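Local coordinates for S-adenosyl-L-methionine-dependent 2-deoxy-scyllo-inosamine dehydrogenase (PDB 4M7S), which catalyses the radical S-adenosylmethionine-dependent two-electron oxidation of 2-deoxy-scyllo-inosamine to 3-amino-2,3-dideoxy-scyllo-inosose in butirosin biosynthesis, using two [4Fe-4S] clusters, at residues F5-V10 with R56-F61; A85-Y90 with G108-I113; Q15-C20 with Y62-L67; C20-N25 with T115-A120. All blocks are in the same frame, centred on the assembly; numbering follows the deposited sequence.

Contact 1: residues F5-V10 with R56-F61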
loop_
_atom_site.group_PDB
_atom_site.type_symbol
_atom_site.label_atom_id
_atom_site.label_comp_id
_atom_site.label_asym_id
_atom_site.label_seq_id
_atom_site.Cartn_x
_atom_site.Cartn_y
_atom_site.Cartn_z
ATOM N N PHE A 5 -12.218 0.091 -0.634
ATOM C CA PHE A 5 -10.994 -0.407 -0.017
ATOM C C PHE A 5 -10.873 0.126 1.411
ATOM O O PHE A 5 -11.345 1.220 1.712
ATOM C CB PHE A 5 -9.765 -0.013 -0.844
ATOM C CG PHE A 5 -9.793 1.411 -1.333
ATOM C CD1 PHE A 5 -9.325 2.446 -0.532
ATOM C CD2 PHE A 5 -10.283 1.710 -2.596
ATOM C CE1 PHE A 5 -9.363 3.757 -0.981
ATOM C CE2 PHE A 5 -10.317 3.013 -3.055
ATOM C CZ PHE A 5 -9.860 4.042 -2.244
ATOM N N SER A 6 -10.259 -0.657 2.289
ATOM C CA SER A 6 -10.107 -0.250 3.675
ATOM C C SER A 6 -8.682 0.243 3.919
ATOM O O SER A 6 -8.411 0.916 4.911
ATOM C CB SER A 6 -10.451 -1.407 4.616
ATOM O OG SER A 6 -9.492 -2.440 4.501
HETATM N N MSE A 7 -7.780 -0.095 2.999
HETATM C CA MSE A 7 -6.384 0.339 3.061
HETATM C C MSE A 7 -5.957 0.798 1.675
HETATM O O MSE A 7 -6.281 0.154 0.666
HETATM C CB MSE A 7 -5.469 -0.792 3.558
HETATM C CG MSE A 7 -3.968 -0.599 3.221
HETATM SE SE MSE A 7 -3.011 0.811 4.234
HETATM C CE MSE A 7 -2.645 -0.210 5.865
ATOM N N ILE A 8 -5.269 1.931 1.614
ATOM C CA ILE A 8 -4.665 2.356 0.362
ATOM C C ILE A 8 -3.177 2.597 0.579
ATOM O O ILE A 8 -2.788 3.281 1.533
ATOM C CB ILE A 8 -5.355 3.601 -0.242
ATOM C CG1 ILE A 8 -4.634 4.037 -1.519
ATOM C CG2 ILE A 8 -5.405 4.759 0.763
ATOM C CD1 ILE A 8 -5.466 4.948 -2.386
ATOM N N GLU A 9 -2.352 2.018 -0.296
ATOM C CA GLU A 9 -0.902 2.146 -0.202
ATOM C C GLU A 9 -0.432 3.071 -1.299
ATOM O O GLU A 9 -0.688 2.807 -2.475
ATOM C CB GLU A 9 -0.220 0.790 -0.404
ATOM C CG GLU A 9 0.100 0.031 0.856
ATOM C CD GLU A 9 0.833 -1.264 0.569
ATOM O OE1 GLU A 9 1.725 -1.251 -0.301
ATOM O OE2 GLU A 9 0.506 -2.290 1.197
ATOM N N VAL A 10 0.257 4.146 -0.921
ATOM C CA VAL A 10 0.679 5.160 -1.882
ATOM C C VAL A 10 2.205 5.192 -2.017
ATOM O O VAL A 10 2.919 5.468 -1.046
ATOM C CB VAL A 10 0.162 6.537 -1.475
ATOM C CG1 VAL A 10 0.423 7.558 -2.573
ATOM C CG2 VAL A 10 -1.342 6.469 -1.187
ATOM N N ARG A 56 -7.338 2.963 6.377
ATOM C CA ARG A 56 -5.911 3.194 6.593
ATOM C C ARG A 56 -5.237 3.704 5.330
ATOM O O ARG A 56 -5.593 3.307 4.216
ATOM C CB ARG A 56 -5.210 1.912 7.033
ATOM C CG ARG A 56 -6.046 0.969 7.836
ATOM C CD ARG A 56 -5.598 0.926 9.271
ATOM N NE ARG A 56 -6.073 -0.281 9.936
ATOM C CZ ARG A 56 -7.326 -0.470 10.342
ATOM N NH1 ARG A 56 -8.244 0.473 10.156
ATOM N NH2 ARG A 56 -7.663 -1.607 10.934
ATOM N N ILE A 57 -4.258 4.583 5.504
ATOM C CA ILE A 57 -3.423 5.012 4.392
ATOM C C ILE A 57 -1.946 4.814 4.747
ATOM O O ILE A 57 -1.487 5.269 5.798
ATOM C CB ILE A 57 -3.728 6.482 3.956
ATOM C CG1 ILE A 57 -2.781 6.937 2.842
ATOM C CG2 ILE A 57 -3.660 7.443 5.152
ATOM C CD1 ILE A 57 -3.280 8.174 2.092
ATOM N N SER A 58 -1.216 4.091 3.898
ATOM C CA SER A 58 0.238 3.965 4.054
ATOM C C SER A 58 1.003 4.582 2.872
ATOM O O SER A 58 0.422 4.819 1.806
ATOM C CB SER A 58 0.664 2.515 4.305
ATOM O OG SER A 58 -0.071 1.606 3.523
ATOM N N PHE A 59 2.299 4.840 3.071
ATOM C CA PHE A 59 3.088 5.647 2.135
ATOM C C PHE A 59 4.280 4.910 1.537
ATOM O O PHE A 59 5.282 5.533 1.141
ATOM C CB PHE A 59 3.584 6.905 2.842
ATOM C CG PHE A 59 2.485 7.703 3.462
ATOM C CD1 PHE A 59 1.820 8.680 2.729
ATOM C CD2 PHE A 59 2.091 7.461 4.769
ATOM C CE1 PHE A 59 0.801 9.419 3.294
ATOM C CE2 PHE A 59 1.050 8.190 5.342
ATOM C CZ PHE A 59 0.413 9.175 4.604
ATOM N N HIS A 60 4.150 3.577 1.434
ATOM C CA HIS A 60 5.247 2.634 1.106
ATOM C C HIS A 60 4.787 1.517 0.146
ATOM O O HIS A 60 3.939 0.704 0.522
ATOM C CB HIS A 60 5.721 1.982 2.417
ATOM C CG HIS A 60 6.849 0.999 2.268
ATOM N ND1 HIS A 60 7.948 1.007 3.100
ATOM C CD2 HIS A 60 7.030 -0.046 1.423
ATOM C CE1 HIS A 60 8.770 0.031 2.758
ATOM N NE2 HIS A 60 8.238 -0.623 1.744
ATOM N N PHE A 61 5.349 1.433 -1.064
ATOM C CA PHE A 61 4.978 0.330 -1.949
ATOM C C PHE A 61 6.186 -0.583 -1.874
ATOM O O PHE A 61 6.158 -1.616 -1.191
ATOM C CB PHE A 61 4.697 0.802 -3.381
ATOM C CG PHE A 61 4.290 -0.295 -4.316
ATOM C CD1 PHE A 61 3.592 -1.408 -3.845
ATOM C CD2 PHE A 61 4.618 -0.232 -5.665
ATOM C CE1 PHE A 61 3.228 -2.435 -4.695
ATOM C CE2 PHE A 61 4.255 -1.260 -6.535
ATOM C CZ PHE A 61 3.559 -2.371 -6.044
#
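Met-7, Ile-8 and Glu-9 pair in parallel with Arg-56, Ile-57 and Ser-58, joining the first two strands of the AdoMet radical fold. Four backbone hydrogen bonds alternate along the seam, from Arg-56 N to Ser-6 O at 2.7 Å up to Val-10 N with Ser-58 O. Met-7, carrying selenium as a crystallographic label, lies on the face of Glu-9 and Ser-58. Its CB stays 4.2 Å from Arg-56 O. CG stands anti to the backbone N (chi1 161°), and bends at both following torsions fold the chain over the neighbouring strand, where SE lies 3.6 Å from Arg-56 O and CE ends 3.5 Å from Arg-56 CB, the two side chains crossing at about a right angle. A long, flexible chain suits this place, which Tyr-90 also borders, since it can bend over Arg-56 and Ser-58. On the other face, facing helix 38-50, branched residues fill the core: Ile-8 and Ile-57 have nearly identical torsions and lie side by side, with Ile-8 CG2 4.0 Å from Ile-57 CG1, while Val-10 CG2 reaches Ile-57 CD1. Ser-58 is small enough to sit beneath the folded chain; its buried OG has no hydrogen-bond partner in the model and lies 3.1 Å from Met-7 SE.

Contact 2: residues A85-Y90 with G108-I113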
loop_
_atom_site.group_PDB
_atom_site.type_symbol
_atom_site.label_atom_id
_atom_site.label_comp_id
_atom_site.label_asym_id
_atom_site.label_seq_id
_atom_site.Cartn_x
_atom_site.Cartn_y
_atom_site.Cartn_z
ATOM N N ALA A 85 -9.162 9.287 8.190
ATOM C CA ALA A 85 -8.298 8.172 7.787
ATOM C C ALA A 85 -7.212 7.920 8.826
ATOM O O ALA A 85 -6.966 8.762 9.688
ATOM C CB ALA A 85 -7.675 8.429 6.433
ATOM N N ARG A 86 -6.555 6.764 8.734
ATOM C CA ARG A 86 -5.517 6.387 9.691
ATOM C C ARG A 86 -4.181 6.214 8.986
ATOM O O ARG A 86 -3.943 5.184 8.351
ATOM C CB ARG A 86 -5.919 5.099 10.426
ATOM C CG ARG A 86 -4.863 4.534 11.384
ATOM C CD ARG A 86 -5.480 3.455 12.272
ATOM N NE ARG A 86 -4.472 2.696 13.009
ATOM C CZ ARG A 86 -3.991 3.045 14.198
ATOM N NH1 ARG A 86 -3.082 2.285 14.793
ATOM N NH2 ARG A 86 -4.420 4.149 14.795
ATOM N N PRO A 87 -3.312 7.237 9.075
ATOM C CA PRO A 87 -2.007 7.249 8.409
ATOM C C PRO A 87 -0.985 6.376 9.135
ATOM O O PRO A 87 -0.791 6.530 10.343
ATOM C CB PRO A 87 -1.581 8.730 8.485
ATOM C CG PRO A 87 -2.840 9.498 8.874
ATOM C CD PRO A 87 -3.609 8.529 9.719
ATOM N N ILE A 88 -0.351 5.467 8.397
ATOM C CA ILE A 88 0.615 4.536 8.964
ATOM C C ILE A 88 1.912 4.629 8.179
ATOM O O ILE A 88 1.886 4.651 6.948
ATOM C CB ILE A 88 0.147 3.078 8.820
ATOM C CG1 ILE A 88 -1.304 2.912 9.274
ATOM C CG2 ILE A 88 1.097 2.134 9.568
ATOM C CD1 ILE A 88 -1.516 3.182 10.735
ATOM N N ILE A 89 3.043 4.665 8.877
ATOM C CA ILE A 89 4.337 4.606 8.200
ATOM C C ILE A 89 4.942 3.205 8.319
ATOM O O ILE A 89 5.115 2.689 9.428
ATOM C CB ILE A 89 5.345 5.618 8.787
ATOM C CG1 ILE A 89 4.960 7.051 8.418
ATOM C CG2 ILE A 89 6.766 5.320 8.275
ATOM C CD1 ILE A 89 5.268 7.403 6.983
ATOM N N TYR A 90 5.255 2.588 7.183
ATOM C CA TYR A 90 6.054 1.372 7.185
ATOM C C TYR A 90 7.463 1.776 6.737
ATOM O O TYR A 90 7.643 2.288 5.628
ATOM C CB TYR A 90 5.464 0.344 6.231
ATOM C CG TYR A 90 4.082 -0.168 6.615
ATOM C CD1 TYR A 90 2.940 0.589 6.379
ATOM C CD2 TYR A 90 3.925 -1.417 7.193
ATOM C CE1 TYR A 90 1.676 0.114 6.713
ATOM C CE2 TYR A 90 2.668 -1.904 7.526
ATOM C CZ TYR A 90 1.552 -1.132 7.287
ATOM O OH TYR A 90 0.304 -1.610 7.621
ATOM N N GLY A 108 0.291 13.801 11.788
ATOM C CA GLY A 108 -0.858 12.918 11.652
ATOM C C GLY A 108 -0.611 11.417 11.687
ATOM O O GLY A 108 -1.563 10.649 11.820
ATOM N N ILE A 109 0.647 10.984 11.560
ATOM C CA ILE A 109 0.932 9.546 11.572
ATOM C C ILE A 109 0.500 8.931 12.900
ATOM O O ILE A 109 0.915 9.395 13.964
ATOM C CB ILE A 109 2.432 9.226 11.331
ATOM C CG1 ILE A 109 2.879 9.724 9.954
ATOM C CG2 ILE A 109 2.689 7.700 11.457
ATOM C CD1 ILE A 109 1.993 9.239 8.804
ATOM N N GLN A 110 -0.317 7.883 12.843
ATOM C CA GLN A 110 -0.792 7.239 14.060
ATOM C C GLN A 110 0.022 5.998 14.419
ATOM O O GLN A 110 -0.063 5.494 15.537
ATOM C CB GLN A 110 -2.275 6.885 13.927
ATOM C CG GLN A 110 -3.175 8.113 13.831
ATOM C CD GLN A 110 -4.625 7.756 13.659
ATOM O OE1 GLN A 110 -5.034 6.635 13.951
ATOM N NE2 GLN A 110 -5.422 8.712 13.179
ATOM N N LYS A 111 0.810 5.500 13.475
ATOM C CA LYS A 111 1.588 4.299 13.748
ATOM C C LYS A 111 2.818 4.191 12.860
ATOM O O LYS A 111 2.755 4.459 11.658
ATOM C CB LYS A 111 0.711 3.056 13.594
ATOM C CG LYS A 111 1.292 1.785 14.188
ATOM C CD LYS A 111 0.169 0.788 14.403
ATOM C CE LYS A 111 0.672 -0.573 14.850
ATOM N NZ LYS A 111 -0.409 -1.612 14.897
ATOM N N PHE A 112 3.937 3.806 13.472
ATOM C CA PHE A 112 5.162 3.490 12.751
ATOM C C PHE A 112 5.452 1.997 12.889
ATOM O O PHE A 112 5.540 1.470 14.002
ATOM C CB PHE A 112 6.342 4.285 13.318
ATOM C CG PHE A 112 6.181 5.786 13.218
ATOM C CD1 PHE A 112 5.520 6.496 14.211
ATOM C CD2 PHE A 112 6.713 6.486 12.140
ATOM C CE1 PHE A 112 5.384 7.890 14.128
ATOM C CE2 PHE A 112 6.582 7.882 12.047
ATOM C CZ PHE A 112 5.918 8.579 13.043
ATOM N N ILE A 113 5.580 1.320 11.754
ATOM C CA ILE A 113 5.968 -0.081 11.738
ATOM C C ILE A 113 7.400 -0.088 11.259
ATOM O O ILE A 113 7.652 0.132 10.075
ATOM C CB ILE A 113 5.146 -0.905 10.733
ATOM C CG1 ILE A 113 3.652 -0.583 10.832
ATOM C CG2 ILE A 113 5.432 -2.399 10.900
ATOM C CD1 ILE A 113 3.041 -0.930 12.146
#
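Ile-89 N donates to Lys-111 O at 2.8 Å, and Ile-89 O accepts an almost straight bond from Ile-113 N at 2.7 Å, so one residue is gripped twice by the parallel neighbour. These are the two strands of the beta-alpha-beta unit made by strand 86-91, helix 98-107 and strand 111-116. Aliphatic and aromatic groups fill in on both faces. Ile-89 lies beside Phe-112, its CB 3.7 Å from Phe-112 CD2, and meets Ile-109 at about a right angle. Across the sheet, Ile-113 CG1 sits over one face of the Tyr-90 ring, 4.0 Å from its centroid, a CH-pi contact in which the ring offers a broad flat surface to a slim branch. Further out, Leu-101 and Leu-104 of the connecting helix cover Phe-112, and Phe-59 backs Pro-87 and Ile-89. Gly-108, just after helix 98-107, closes it in a Schellman motif before the chain turns into the second strand; its phi of 144° suits glycine, which has no CB to press on the preceding carbonyl. Pro-87 packs its ring on this turn, CG 3.4 Å from Gly-108 O. Near the N-terminal end of strand 86-91 the extended Arg-86 chain passes Gln-110, with guanidinium and amide planes 67° apart, and Arg-86 NH2 makes a weak, bent bond of 2.7 Å to Gln-110 OE1.

Contact 3: residues Q15-C20 with Y62-L67. With SF4 (iron/sulfur cluster), chain C.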
loop_
_atom_site.group_PDB
_atom_site.type_symbol
_atom_site.label_atom_id
_atom_site.label_comp_id
_atom_site.label_asym_id
_atom_site.label_seq_id
_atom_site.Cartn_x
_atom_site.Cartn_y
_atom_site.Cartn_z
ATOM N N GLN A 15 12.282 4.821 -4.499
ATOM C CA GLN A 15 13.610 4.346 -4.113
ATOM C C GLN A 15 13.610 3.897 -2.660
ATOM O O GLN A 15 12.906 4.457 -1.822
ATOM C CB GLN A 15 14.706 5.412 -4.333
ATOM C CG GLN A 15 16.138 4.889 -4.052
ATOM C CD GLN A 15 17.257 5.895 -4.339
ATOM O OE1 GLN A 15 17.151 7.081 -4.014
ATOM N NE2 GLN A 15 18.343 5.413 -4.939
ATOM N N CYS A 16 14.396 2.871 -2.376
ATOM C CA CYS A 16 14.727 2.519 -1.007
ATOM C C CYS A 16 16.239 2.539 -0.829
ATOM O O CYS A 16 16.978 2.258 -1.774
ATOM C CB CYS A 16 14.206 1.132 -0.663
ATOM S SG CYS A 16 14.706 0.682 0.991
ATOM N N ASN A 17 16.701 2.856 0.378
ATOM C CA ASN A 17 18.139 2.955 0.629
ATOM C C ASN A 17 18.800 1.589 0.783
ATOM O O ASN A 17 20.025 1.469 0.719
ATOM C CB ASN A 17 18.429 3.821 1.857
ATOM C CG ASN A 17 17.785 3.282 3.117
ATOM O OD1 ASN A 17 16.557 3.248 3.237
ATOM N ND2 ASN A 17 18.614 2.858 4.071
ATOM N N ARG A 18 17.989 0.558 0.987
ATOM C CA ARG A 18 18.542 -0.781 1.153
ATOM C C ARG A 18 18.481 -1.597 -0.136
ATOM O O ARG A 18 17.851 -1.194 -1.118
ATOM C CB ARG A 18 17.876 -1.513 2.324
ATOM C CG ARG A 18 18.382 -1.021 3.671
ATOM C CD ARG A 18 17.848 -1.811 4.842
ATOM N NE ARG A 18 18.249 -1.200 6.108
ATOM C CZ ARG A 18 19.397 -1.445 6.733
ATOM N NH1 ARG A 18 20.273 -2.304 6.223
ATOM N NH2 ARG A 18 19.673 -0.832 7.877
ATOM N N THR A 19 19.144 -2.746 -0.116
ATOM C CA THR A 19 19.350 -3.536 -1.317
ATOM C C THR A 19 18.952 -4.986 -1.089
ATOM O O THR A 19 19.535 -5.882 -1.685
ATOM C CB THR A 19 20.832 -3.499 -1.718
ATOM O OG1 THR A 19 21.626 -3.942 -0.610
ATOM C CG2 THR A 19 21.254 -2.077 -2.102
ATOM N N CYS A 20 17.954 -5.207 -0.234
ATOM C CA CYS A 20 17.587 -6.558 0.198
ATOM C C CYS A 20 17.361 -7.504 -0.982
ATOM O O CYS A 20 16.509 -7.259 -1.843
ATOM C CB CYS A 20 16.351 -6.515 1.094
ATOM S SG CYS A 20 16.517 -5.368 2.488
ATOM N N TYR A 62 7.264 -0.193 -2.543
ATOM C CA TYR A 62 8.534 -0.909 -2.388
ATOM C C TYR A 62 9.683 0.073 -2.204
ATOM O O TYR A 62 10.842 -0.218 -2.534
ATOM C CB TYR A 62 8.793 -1.834 -3.566
ATOM C CG TYR A 62 8.030 -3.136 -3.494
ATOM C CD1 TYR A 62 8.542 -4.227 -2.803
ATOM C CD2 TYR A 62 6.793 -3.269 -4.110
ATOM C CE1 TYR A 62 7.846 -5.424 -2.736
ATOM C CE2 TYR A 62 6.086 -4.458 -4.048
ATOM C CZ TYR A 62 6.615 -5.527 -3.358
ATOM O OH TYR A 62 5.909 -6.704 -3.305
ATOM N N GLY A 63 9.347 1.242 -1.674
ATOM C CA GLY A 63 10.340 2.263 -1.396
ATOM C C GLY A 63 10.278 2.682 0.057
ATOM O O GLY A 63 9.362 2.290 0.786
ATOM N N GLU A 64 11.257 3.478 0.478
ATOM C CA GLU A 64 11.330 3.967 1.848
ATOM C C GLU A 64 10.657 5.331 1.932
ATOM O O GLU A 64 11.140 6.295 1.327
ATOM C CB GLU A 64 12.803 4.086 2.264
ATOM C CG GLU A 64 13.003 4.700 3.633
ATOM C CD GLU A 64 12.148 4.024 4.707
ATOM O OE1 GLU A 64 11.590 4.749 5.561
ATOM O OE2 GLU A 64 12.054 2.773 4.705
ATOM N N PRO A 65 9.542 5.428 2.680
ATOM C CA PRO A 65 8.819 6.707 2.700
ATOM C C PRO A 65 9.617 7.852 3.335
ATOM O O PRO A 65 9.438 8.995 2.925
ATOM C CB PRO A 65 7.548 6.398 3.515
ATOM C CG PRO A 65 7.900 5.181 4.341
ATOM C CD PRO A 65 8.893 4.390 3.505
ATOM N N LEU A 66 10.483 7.567 4.302
ATOM C CA LEU A 66 11.282 8.635 4.923
ATOM C C LEU A 66 12.315 9.252 3.975
ATOM O O LEU A 66 12.995 10.219 4.330
ATOM C CB LEU A 66 11.967 8.161 6.208
ATOM C CG LEU A 66 11.094 7.712 7.382
ATOM C CD1 LEU A 66 11.795 8.004 8.696
ATOM C CD2 LEU A 66 9.737 8.367 7.372
ATOM N N LEU A 67 12.440 8.685 2.778
ATOM C CA LEU A 67 13.313 9.247 1.755
ATOM C C LEU A 67 12.563 10.282 0.920
ATOM O O LEU A 67 13.164 11.037 0.169
ATOM C CB LEU A 67 13.863 8.149 0.841
ATOM C CG LEU A 67 15.186 7.501 1.252
ATOM C CD1 LEU A 67 15.650 6.465 0.225
ATOM C CD2 LEU A 67 16.231 8.586 1.406
HETATM FE FE1 SF4 C . 13.906 -1.590 1.047
HETATM FE FE2 SF4 C . 14.718 -3.981 1.892
HETATM FE FE3 SF4 C . 12.861 -3.836 -0.003
HETATM FE FE4 SF4 C . 12.214 -3.079 2.520
HETATM S S1 SF4 C . 12.753 -5.202 1.832
HETATM S S2 SF4 C . 11.684 -1.948 0.601
HETATM S S3 SF4 C . 14.214 -2.187 3.243
HETATM S S4 SF4 C . 15.059 -3.150 -0.217
#
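The side chains of Asn-17 and Glu-64 lie side by side, pointing the same way, but amide and carboxylate planes stand 79° apart. What meets between the segments is the amide oxygen and the aliphatic part of the acid: Asn-17 OD1 lies 3.9 Å from Glu-64 CG. Both polar ends bond outside the two segments, and Asn-92 serves both: its ND2 goes to Asn-17 OD1 and its N to Glu-64 OE2, while Asp-94 takes Asn-17 ND2 and Thr-91 meets Glu-64 OE1. A bend at chi2 (51°) also returns Glu-64 OE1 to its own segment, where Leu-66 N meets it on the anti side, 33° out of the carboxylate plane. A single backbone bond spans the two loops, Glu-64 N to Gln-15 O at 3.0 Å. Gly-63, without a side chain, lets its CA come within 3.4 Å of Gln-15 O, and Leu-67 CD1 fills in against Asn-17 N at 3.8 Å. Just beyond, Cys-16 SG binds iron FE1 of the cluster at 2.4 Å and accepts a nearly straight bond from Arg-18 N at 3.3 Å, which would tend to stabilise charge on the thiolate. Cys-16 and Cys-20 are the first two ligands of the CX3CX2C signature, and the run Tyr-62, Gly-63, Glu-64 probably corresponds to the GGE motif of radical SAM enzymes.

Contact 4: residues C20-N25 with T115-A120. With SF4 (iron/sulfur cluster), chain C.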
loop_
_atom_site.group_PDB
_atom_site.type_symbol
_atom_site.label_atom_id
_atom_site.label_comp_id
_atom_site.label_asym_id
_atom_site.label_seq_id
_atom_site.Cartn_x
_atom_site.Cartn_y
_atom_site.Cartn_z
ATOM N N CYS A 20 17.954 -5.207 -0.234
ATOM C CA CYS A 20 17.587 -6.558 0.198
ATOM C C CYS A 20 17.361 -7.504 -0.982
ATOM O O CYS A 20 16.509 -7.259 -1.843
ATOM C CB CYS A 20 16.351 -6.515 1.094
ATOM S SG CYS A 20 16.517 -5.368 2.488
ATOM N N TRP A 21 18.144 -8.577 -1.035
ATOM C CA TRP A 21 18.099 -9.457 -2.198
ATOM C C TRP A 21 16.760 -10.185 -2.315
ATOM O O TRP A 21 16.357 -10.572 -3.408
ATOM C CB TRP A 21 19.270 -10.442 -2.207
ATOM C CG TRP A 21 19.588 -10.942 -3.595
ATOM C CD1 TRP A 21 19.569 -12.237 -4.031
ATOM C CD2 TRP A 21 19.942 -10.136 -4.735
ATOM N NE1 TRP A 21 19.901 -12.288 -5.367
ATOM C CE2 TRP A 21 20.136 -11.021 -5.817
ATOM C CE3 TRP A 21 20.114 -8.763 -4.936
ATOM C CZ2 TRP A 21 20.497 -10.560 -7.091
ATOM C CZ3 TRP A 21 20.475 -8.315 -6.200
ATOM C CH2 TRP A 21 20.667 -9.214 -7.260
ATOM N N TYR A 22 16.068 -10.350 -1.191
ATOM C CA TYR A 22 14.757 -10.989 -1.194
ATOM C C TYR A 22 13.660 -10.034 -1.664
ATOM O O TYR A 22 12.517 -10.446 -1.864
ATOM C CB TYR A 22 14.420 -11.559 0.189
ATOM C CG TYR A 22 14.674 -10.607 1.341
ATOM C CD1 TYR A 22 13.680 -9.745 1.790
ATOM C CD2 TYR A 22 15.906 -10.578 1.985
ATOM C CE1 TYR A 22 13.904 -8.880 2.845
ATOM C CE2 TYR A 22 16.143 -9.716 3.039
ATOM C CZ TYR A 22 15.137 -8.871 3.467
ATOM O OH TYR A 22 15.365 -8.010 4.518
ATOM N N CYS A 23 14.011 -8.761 -1.844
ATOM C CA CYS A 23 13.040 -7.747 -2.254
ATOM C C CYS A 23 13.093 -7.433 -3.742
ATOM O O CYS A 23 14.178 -7.276 -4.303
ATOM C CB CYS A 23 13.260 -6.443 -1.489
ATOM S SG CYS A 23 12.055 -5.094 -1.904
ATOM N N PRO A 24 11.910 -7.317 -4.376
ATOM C CA PRO A 24 11.710 -6.911 -5.774
ATOM C C PRO A 24 12.611 -5.769 -6.237
ATOM O O PRO A 24 13.050 -5.785 -7.388
ATOM C CB PRO A 24 10.253 -6.458 -5.779
ATOM C CG PRO A 24 9.601 -7.409 -4.824
ATOM C CD PRO A 24 10.635 -7.706 -3.745
ATOM N N ASN A 25 12.861 -4.791 -5.367
ATOM C CA ASN A 25 13.866 -3.766 -5.634
ATOM C C ASN A 25 15.212 -4.357 -6.059
ATOM O O ASN A 25 15.894 -3.813 -6.931
ATOM C CB ASN A 25 14.053 -2.875 -4.408
ATOM C CG ASN A 25 12.826 -2.053 -4.101
ATOM O OD1 ASN A 25 12.066 -1.695 -4.999
ATOM N ND2 ASN A 25 12.622 -1.749 -2.825
ATOM N N THR A 115 10.905 -1.920 10.410
ATOM C CA THR A 115 11.516 -3.209 10.118
ATOM C C THR A 115 13.019 -3.069 9.889
ATOM O O THR A 115 13.449 -2.521 8.876
ATOM C CB THR A 115 10.879 -3.867 8.878
ATOM O OG1 THR A 115 9.462 -3.665 8.902
ATOM C CG2 THR A 115 11.167 -5.364 8.855
ATOM N N GLN A 116 13.815 -3.555 10.836
ATOM C CA GLN A 116 15.254 -3.661 10.625
ATOM C C GLN A 116 15.485 -4.650 9.484
ATOM O O GLN A 116 15.102 -5.817 9.590
ATOM C CB GLN A 116 15.945 -4.151 11.896
ATOM C CG GLN A 116 17.423 -4.463 11.711
ATOM C CD GLN A 116 18.230 -3.231 11.359
ATOM O OE1 GLN A 116 17.957 -2.136 11.857
ATOM N NE2 GLN A 116 19.224 -3.397 10.488
ATOM N N HIS A 117 16.096 -4.193 8.392
ATOM C CA HIS A 117 16.245 -5.045 7.207
ATOM C C HIS A 117 17.676 -5.476 6.904
ATOM O O HIS A 117 18.598 -5.188 7.668
ATOM C CB HIS A 117 15.609 -4.393 5.976
ATOM C CG HIS A 117 14.145 -4.666 5.843
ATOM N ND1 HIS A 117 13.650 -5.893 5.457
ATOM C CD2 HIS A 117 13.066 -3.871 6.049
ATOM C CE1 HIS A 117 12.329 -5.843 5.431
ATOM N NE2 HIS A 117 11.950 -4.630 5.785
ATOM N N ALA A 118 17.839 -6.163 5.773
ATOM C CA ALA A 118 19.096 -6.830 5.415
ATOM C C ALA A 118 20.296 -5.897 5.369
ATOM O O ALA A 118 20.331 -4.939 4.590
ATOM C CB ALA A 118 18.957 -7.576 4.097
ATOM N N GLY A 119 21.282 -6.214 6.204
ATOM C CA GLY A 119 22.466 -5.400 6.387
ATOM C C GLY A 119 23.091 -5.725 7.731
ATOM O O GLY A 119 23.352 -6.895 8.033
ATOM N N ALA A 120 23.339 -4.698 8.540
ATOM C CA ALA A 120 23.085 -3.317 8.150
ATOM C C ALA A 120 24.342 -2.675 7.565
ATOM O O ALA A 120 24.693 -2.903 6.403
ATOM C CB ALA A 120 22.581 -2.517 9.341
HETATM FE FE1 SF4 C . 13.906 -1.590 1.047
HETATM FE FE2 SF4 C . 14.718 -3.981 1.892
HETATM FE FE3 SF4 C . 12.861 -3.836 -0.003
HETATM FE FE4 SF4 C . 12.214 -3.079 2.520
HETATM S S1 SF4 C . 12.753 -5.202 1.832
HETATM S S2 SF4 C . 11.684 -1.948 0.601
HETATM S S3 SF4 C . 14.214 -2.187 3.243
HETATM S S4 SF4 C . 15.059 -3.150 -0.217
#
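Tyr-22 OH reaches His-117 ND1 at 2.9 Å, a hydrogen bond lying near the planes of both rings, with either group possibly the donor. To get there Tyr-22 places CG between its backbone N and carbonyl carbon (chi1 47°), which folds the ring back so that Cys-20 CB sits over one face, while its hydroxyl also takes a weak bond from Ala-118 N at 3.3 Å. A phenol suits the spot because its rigid length carries the hydroxyl to His-117 and Ala-118, while Tyr-22 CE2 touches Ala-118 CB at 3.7 Å, obliquely to the ring. The type I turn from Cys-20 to Cys-23 belongs to the CX3CX2C motif of radical SAM enzymes, in which the residue before the last cysteine is commonly aromatic, here Tyr-22. With SG anti to its carbonyl carbon (chi1 -53°), Cys-20 turns the sulfur toward both iron FE2, which it binds, and Ala-118; Cys-23 SG binds iron FE3. Cys-20 SG lies 3.7 Å from the methyl carbon CB of Ala-118, a residue small enough to approach the sulfur. His-117, bonded at ND1, presents a ring face to the cluster, with iron FE4 3.6 Å above its plane and offset toward the rim. No cysteine holds FE4, the iron that coordinates AdoMet in this family. His-117 CD2 comes 3.5 Å from sulfide S3.

Contacts 1 and 2 lie in one sheet, their centres 10 Å apart: strand 56-58 from the first and strand 86-91 from the second are neighbours, bonded directly through Ile-57 O and Ile-88 N, so the four strands run 7-10, 56-58, 86-91, 111-116 across it in chain order. Contacts 3 and 4, centres 9 Å apart, use the loops that follow three of these strands; they share Cys-20 and both touch the same cluster. Contact 1 closes before contact 2 opens, whereas contacts 3 and 4 alternate along the chain. Pro-65 packs on His-60 and Tyr-90, tying the sheet to the loops. The parallel strands thus carry the AdoMet cluster at their C-terminal ends, as expected for the radical SAM fold.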